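Methanogen homoaconitase large subunit (Methanocaldococcus jannaschii, PDB 4KP2) catalyses, together with a small subunit and a [4Fe-4S] cluster, the reversible dehydration of (R)-homocitrate to cis-homoaconitate and its hydration to homoisocitrate. Local coordinates at residues Thr23-Ile28 / Gly148-Gly153; Ile43-Asp48 / Asn131-Gly136. All coordinates share one frame; numbering follows the deposited sequence.

Interactions 1 and 2 lie on adjacent strands of one parallel sheet, 150-153 and 133-136, with their centres about 9 Å apart. On the other side of each contact stand consecutive pieces of the N-terminal region, helix 24-33 and the end of strand 42-46 with the residues just after it. Interaction 1 is wholly buried and apolar, with no hydrogen bond between its segments. Interaction 2 is partly buried: its aromatic centre gives way to two hydrogen bonds at D48, close to the surface. The two meet directly, F150 CD2 packing 3.4 Å from F133 CE1, while G148 O to N131 N and F150 O to V134 N are probable backbone hydrogen bonds that tie the strands together.

Interaction 1 of 2, residues Thr23-Ile28 / Gly148-Gly153; sequences TLVEKI and GAFATG
I28 and V25, one turn apart on the first helix, set their methyl groups against F150 and the backbone that leads into its strand. The close side of the contact is the strip formed by I28, V25, F150 and G148. I28 CD1 comes within 3.3 Å of G148 O, while its other branch, CG2, lies beside the start of the F150 side chain, 4.0 Å from CB. Chi1 of -66° puts CG2 anti to the backbone N and CG1 anti to the carbonyl carbon; the extended outer bond then carries CD1 to the G148 carbonyl. Farther out along the ring, V25 CG1 approaches obliquely and rests 3.5 Å from F150 CE1. F150 CG stands anti to the backbone N (chi1 -172°), which swings the ring toward V25. An alanine in place of I28 would keep neither CG2 nor CD1 and would probably open a gap beside F150 CB and over the G148 carbonyl. G148 has a positive phi of 87°, a conformation that suits a residue without CB. On the looser, partly exposed side of the helix, E26 and K27 take no part in the packing on the strand: E26 N donates to T23 OG1 at 3.2 Å, with a weak return bond from T23 N to E26 OE1, a capping box that starts the helix. Around the buried side, F150 also touches I170 and P173 of strand 167-180, and V25 meets P173 and V241, so helix 24-33 packs between the edge strand 150-153 of the parallel sheet and strands of the mixed sheet.

Interaction 2 of 2, residues Ile43-Asp48 / Asn131-Gly136; sequences IEVEVD and NMFVAG
V45 CG1 sits over one face of the F133 ring, a CH-pi contact 3.8 Å from the centroid and 21° off the ring normal, displaced toward the rim. V47 meets the same ring differently: its CG2 lies at the edge, near the ring plane, 3.7 Å from F133 CE2. The other methyl of V47, CG1, anti to the backbone N (chi1 -178°), reaches on to A135 CB at 3.8 Å, so the one valine spans F133 and A135. Outward from this apolar patch, D48 grips the backbone of F133 twice. D48 N donates to F133 O at 3.1 Å, and F133 N donates to D48 OD2 at 3.0 Å, meeting the carboxylate on its anti side and somewhat out of its plane. M132 lays CG against D48 CB at 3.7 Å. The second carboxylate oxygen, OD1, forms a salt bridge with K32 of helix 24-33, which probably favours the charged form of D48. F133 also touches T168 and I170 of strand 167-180, and helix 156-165 packs on V47 and A135 through I162, where the chain passes from strand 42-46 of the mixed sheet into the parallel sheet.

Interaction 1 of 2, residues Thr23-Ile28 / Gly148-Gly153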
loop_
_atom_site.group_PDB
_atom_site.type_symbol
_atom_site.label_atom_id
_atom_site.label_comp_id
_atom_site.label_asym_id
_atom_site.label_seq_id
_atom_site.Cartn_x
_atom_site.Cartn_y
_atom_site.Cartn_z
ATOM N N THR A 23 -18.011 40.191 6.471
ATOM C CA THR A 23 -17.768 38.927 5.789
ATOM C C THR A 23 -17.968 37.743 6.726
ATOM O O THR A 23 -18.119 37.912 7.937
ATOM C CB THR A 23 -16.347 38.871 5.202
ATOM O OG1 THR A 23 -15.386 38.896 6.265
ATOM C CG2 THR A 23 -16.107 40.058 4.280
ATOM N N LEU A 24 -17.968 36.544 6.155
ATOM C CA LEU A 24 -18.146 35.323 6.931
ATOM C C LEU A 24 -16.995 35.130 7.909
ATOM O O LEU A 24 -17.211 34.806 9.077
ATOM C CB LEU A 24 -18.263 34.113 6.004
ATOM C CG LEU A 24 -18.490 32.759 6.678
ATOM C CD1 LEU A 24 -19.710 32.809 7.582
ATOM C CD2 LEU A 24 -18.646 31.676 5.628
ATOM N N VAL A 25 -15.775 35.333 7.424
ATOM C CA VAL A 25 -14.583 35.224 8.258
ATOM C C VAL A 25 -14.637 36.203 9.428
ATOM O O VAL A 25 -14.349 35.836 10.568
ATOM C CB VAL A 25 -13.302 35.466 7.434
ATOM C CG1 VAL A 25 -12.104 35.665 8.348
ATOM C CG2 VAL A 25 -13.067 34.310 6.476
ATOM N N GLU A 26 -15.021 37.442 9.140
ATOM C CA GLU A 26 -15.144 38.465 10.172
ATOM C C GLU A 26 -16.183 38.086 11.223
ATOM O O GLU A 26 -16.004 38.364 12.407
ATOM C CB GLU A 26 -15.494 39.820 9.553
ATOM C CG GLU A 26 -14.334 40.496 8.845
ATOM C CD GLU A 26 -14.725 41.825 8.232
ATOM O OE1 GLU A 26 -15.936 42.124 8.182
ATOM O OE2 GLU A 26 -13.820 42.572 7.803
ATOM N N LYS A 27 -17.265 37.450 10.785
ATOM C CA LYS A 27 -18.313 37.021 11.703
ATOM C C LYS A 27 -17.878 35.828 12.547
ATOM O O LYS A 27 -18.234 35.728 13.720
ATOM C CB LYS A 27 -19.599 36.687 10.946
ATOM C CG LYS A 27 -20.378 37.903 10.484
ATOM C CD LYS A 27 -21.774 37.518 10.030
ATOM C CE LYS A 27 -22.612 38.751 9.739
ATOM N NZ LYS A 27 -24.019 38.400 9.406
ATOM N N ILE A 28 -17.108 34.928 11.945
ATOM C CA ILE A 28 -16.615 33.750 12.651
ATOM C C ILE A 28 -15.612 34.139 13.734
ATOM O O ILE A 28 -15.678 33.650 14.862
ATOM C CB ILE A 28 -15.962 32.743 11.682
ATOM C CG1 ILE A 28 -17.008 32.156 10.734
ATOM C CG2 ILE A 28 -15.282 31.623 12.450
ATOM C CD1 ILE A 28 -16.422 31.285 9.642
ATOM N N GLY A 148 -17.843 25.789 7.777
ATOM C CA GLY A 148 -18.157 27.136 8.211
ATOM C C GLY A 148 -17.275 27.553 9.368
ATOM O O GLY A 148 -17.682 28.333 10.230
ATOM N N ALA A 149 -16.058 27.022 9.389
ATOM C CA ALA A 149 -15.106 27.331 10.445
ATOM C C ALA A 149 -13.819 27.899 9.862
ATOM O O ALA A 149 -13.381 27.490 8.789
ATOM C CB ALA A 149 -14.810 26.089 11.269
ATOM N N PHE A 150 -13.222 28.847 10.573
ATOM C CA PHE A 150 -11.971 29.448 10.135
ATOM C C PHE A 150 -10.816 28.488 10.393
ATOM O O PHE A 150 -10.430 28.259 11.539
ATOM C CB PHE A 150 -11.734 30.777 10.854
ATOM C CG PHE A 150 -10.563 31.551 10.324
ATOM C CD1 PHE A 150 -10.720 32.445 9.278
ATOM C CD2 PHE A 150 -9.302 31.384 10.869
ATOM C CE1 PHE A 150 -9.641 33.157 8.788
ATOM C CE2 PHE A 150 -8.221 32.091 10.383
ATOM C CZ PHE A 150 -8.391 32.979 9.342
ATOM N N ALA A 151 -10.267 27.931 9.320
ATOM C CA ALA A 151 -9.205 26.939 9.441
ATOM C C ALA A 151 -7.999 27.278 8.574
ATOM O O ALA A 151 -8.125 27.458 7.363
ATOM C CB ALA A 151 -9.734 25.557 9.096
ATOM N N THR A 152 -6.830 27.365 9.202
ATOM C CA THR A 152 -5.593 27.673 8.493
ATOM C C THR A 152 -4.473 26.719 8.891
ATOM O O THR A 152 -4.573 26.011 9.892
ATOM C CB THR A 152 -5.129 29.118 8.760
ATOM O OG1 THR A 152 -5.058 29.345 10.173
ATOM C CG2 THR A 152 -6.097 30.115 8.140
ATOM N N GLY A 153 -3.405 26.706 8.100
ATOM C CA GLY A 153 -2.271 25.840 8.361
ATOM C C GLY A 153 -1.095 26.576 8.972
ATOM O O GLY A 153 -0.783 27.702 8.587
#

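Interaction 2 of 2, residues Ile43-Asp48 / Asn131-Gly136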
loop_
_atom_site.group_PDB
_atom_site.type_symbol
_atom_site.label_atom_id
_atom_site.label_comp_id
_atom_site.label_asym_id
_atom_site.label_seq_id
_atom_site.Cartn_x
_atom_site.Cartn_y
_atom_site.Cartn_z
ATOM N N ILE A 43 -5.687 39.928 16.030
ATOM C CA ILE A 43 -6.349 39.498 17.257
ATOM C C ILE A 43 -5.752 38.214 17.822
ATOM O O ILE A 43 -5.049 37.481 17.124
ATOM C CB ILE A 43 -7.857 39.283 17.031
ATOM C CG1 ILE A 43 -8.086 38.203 15.973
ATOM C CG2 ILE A 43 -8.526 40.584 16.615
ATOM C CD1 ILE A 43 -9.545 37.933 15.681
ATOM N N GLU A 44 -6.039 37.952 19.093
ATOM C CA GLU A 44 -5.605 36.725 19.743
ATOM C C GLU A 44 -6.775 35.752 19.811
ATOM O O GLU A 44 -7.773 36.019 20.479
ATOM C CB GLU A 44 -5.088 37.019 21.151
ATOM C CG GLU A 44 -4.536 35.805 21.878
ATOM C CD GLU A 44 -4.117 36.118 23.300
ATOM O OE1 GLU A 44 -4.697 37.047 23.902
ATOM O OE2 GLU A 44 -3.203 35.438 23.813
ATOM N N VAL A 45 -6.648 34.626 19.119
ATOM C CA VAL A 45 -7.734 33.657 19.025
ATOM C C VAL A 45 -7.434 32.367 19.782
ATOM O O VAL A 45 -6.379 31.760 19.599
ATOM C CB VAL A 45 -8.038 33.304 17.557
ATOM C CG1 VAL A 45 -9.193 32.319 17.475
ATOM C CG2 VAL A 45 -8.348 34.561 16.766
ATOM N N GLU A 46 -8.366 31.954 20.633
ATOM C CA GLU A 46 -8.259 30.667 21.307
ATOM C C GLU A 46 -8.589 29.558 20.317
ATOM O O GLU A 46 -9.615 29.603 19.644
ATOM C CB GLU A 46 -9.197 30.605 22.513
ATOM C CG GLU A 46 -8.838 31.575 23.627
ATOM C CD GLU A 46 -9.696 31.390 24.862
ATOM O OE1 GLU A 46 -10.659 30.594 24.803
ATOM O OE2 GLU A 46 -9.405 32.037 25.889
ATOM N N VAL A 47 -7.712 28.565 20.229
ATOM C CA VAL A 47 -7.860 27.503 19.240
ATOM C C VAL A 47 -8.813 26.407 19.709
ATOM O O VAL A 47 -8.686 25.889 20.820
ATOM C CB VAL A 47 -6.495 26.891 18.875
ATOM C CG1 VAL A 47 -6.654 25.828 17.801
ATOM C CG2 VAL A 47 -5.546 27.983 18.409
ATOM N N ASP A 48 -9.769 26.061 18.852
ATOM C CA ASP A 48 -10.759 25.038 19.168
ATOM C C ASP A 48 -10.270 23.638 18.814
ATOM O O ASP A 48 -10.708 22.653 19.404
ATOM C CB ASP A 48 -12.070 25.324 18.434
ATOM C CG ASP A 48 -12.772 26.556 18.956
ATOM O OD1 ASP A 48 -12.775 26.754 20.188
ATOM O OD2 ASP A 48 -13.316 27.324 18.136
ATOM N N ASN A 131 -18.162 27.227 13.012
ATOM C CA ASN A 131 -17.739 28.366 13.834
ATOM C C ASN A 131 -16.436 28.154 14.609
ATOM O O ASN A 131 -16.002 29.034 15.354
ATOM C CB ASN A 131 -18.858 28.812 14.784
ATOM C CG ASN A 131 -20.160 29.088 14.061
ATOM O OD1 ASN A 131 -20.168 29.416 12.875
ATOM N ND2 ASN A 131 -21.271 28.954 14.775
ATOM N N MET A 132 -15.810 26.997 14.426
ATOM C CA MET A 132 -14.562 26.685 15.116
ATOM C C MET A 132 -13.380 27.477 14.570
ATOM O O MET A 132 -13.465 28.101 13.512
ATOM C CB MET A 132 -14.241 25.194 15.008
ATOM C CG MET A 132 -14.831 24.325 16.104
ATOM S SD MET A 132 -14.154 22.654 16.039
ATOM C CE MET A 132 -14.960 21.894 17.444
ATOM N N PHE A 133 -12.279 27.446 15.312
ATOM C CA PHE A 133 -10.997 27.914 14.809
ATOM C C PHE A 133 -10.062 26.715 14.755
ATOM O O PHE A 133 -9.537 26.280 15.781
ATOM C CB PHE A 133 -10.416 29.000 15.713
ATOM C CG PHE A 133 -9.095 29.537 15.240
ATOM C CD1 PHE A 133 -9.040 30.582 14.335
ATOM C CD2 PHE A 133 -7.907 28.996 15.701
ATOM C CE1 PHE A 133 -7.826 31.078 13.898
ATOM C CE2 PHE A 133 -6.690 29.487 15.266
ATOM C CZ PHE A 133 -6.651 30.530 14.364
ATOM N N VAL A 134 -9.865 26.174 13.559
ATOM C CA VAL A 134 -9.088 24.951 13.396
ATOM C C VAL A 134 -7.657 25.219 12.941
ATOM O O VAL A 134 -7.423 25.725 11.844
ATOM C CB VAL A 134 -9.767 23.982 12.410
ATOM C CG1 VAL A 134 -8.926 22.726 12.234
ATOM C CG2 VAL A 134 -11.164 23.632 12.890
ATOM N N ALA A 135 -6.702 24.873 13.796
ATOM C CA ALA A 135 -5.292 25.039 13.479
ATOM C C ALA A 135 -4.673 23.690 13.142
ATOM O O ALA A 135 -4.918 22.698 13.828
ATOM C CB ALA A 135 -4.565 25.680 14.643
ATOM N N GLY A 136 -3.870 23.653 12.086
ATOM C CA GLY A 136 -3.279 22.405 11.646
ATOM C C GLY A 136 -1.860 22.535 11.129
ATOM O O GLY A 136 -1.492 23.543 10.527
#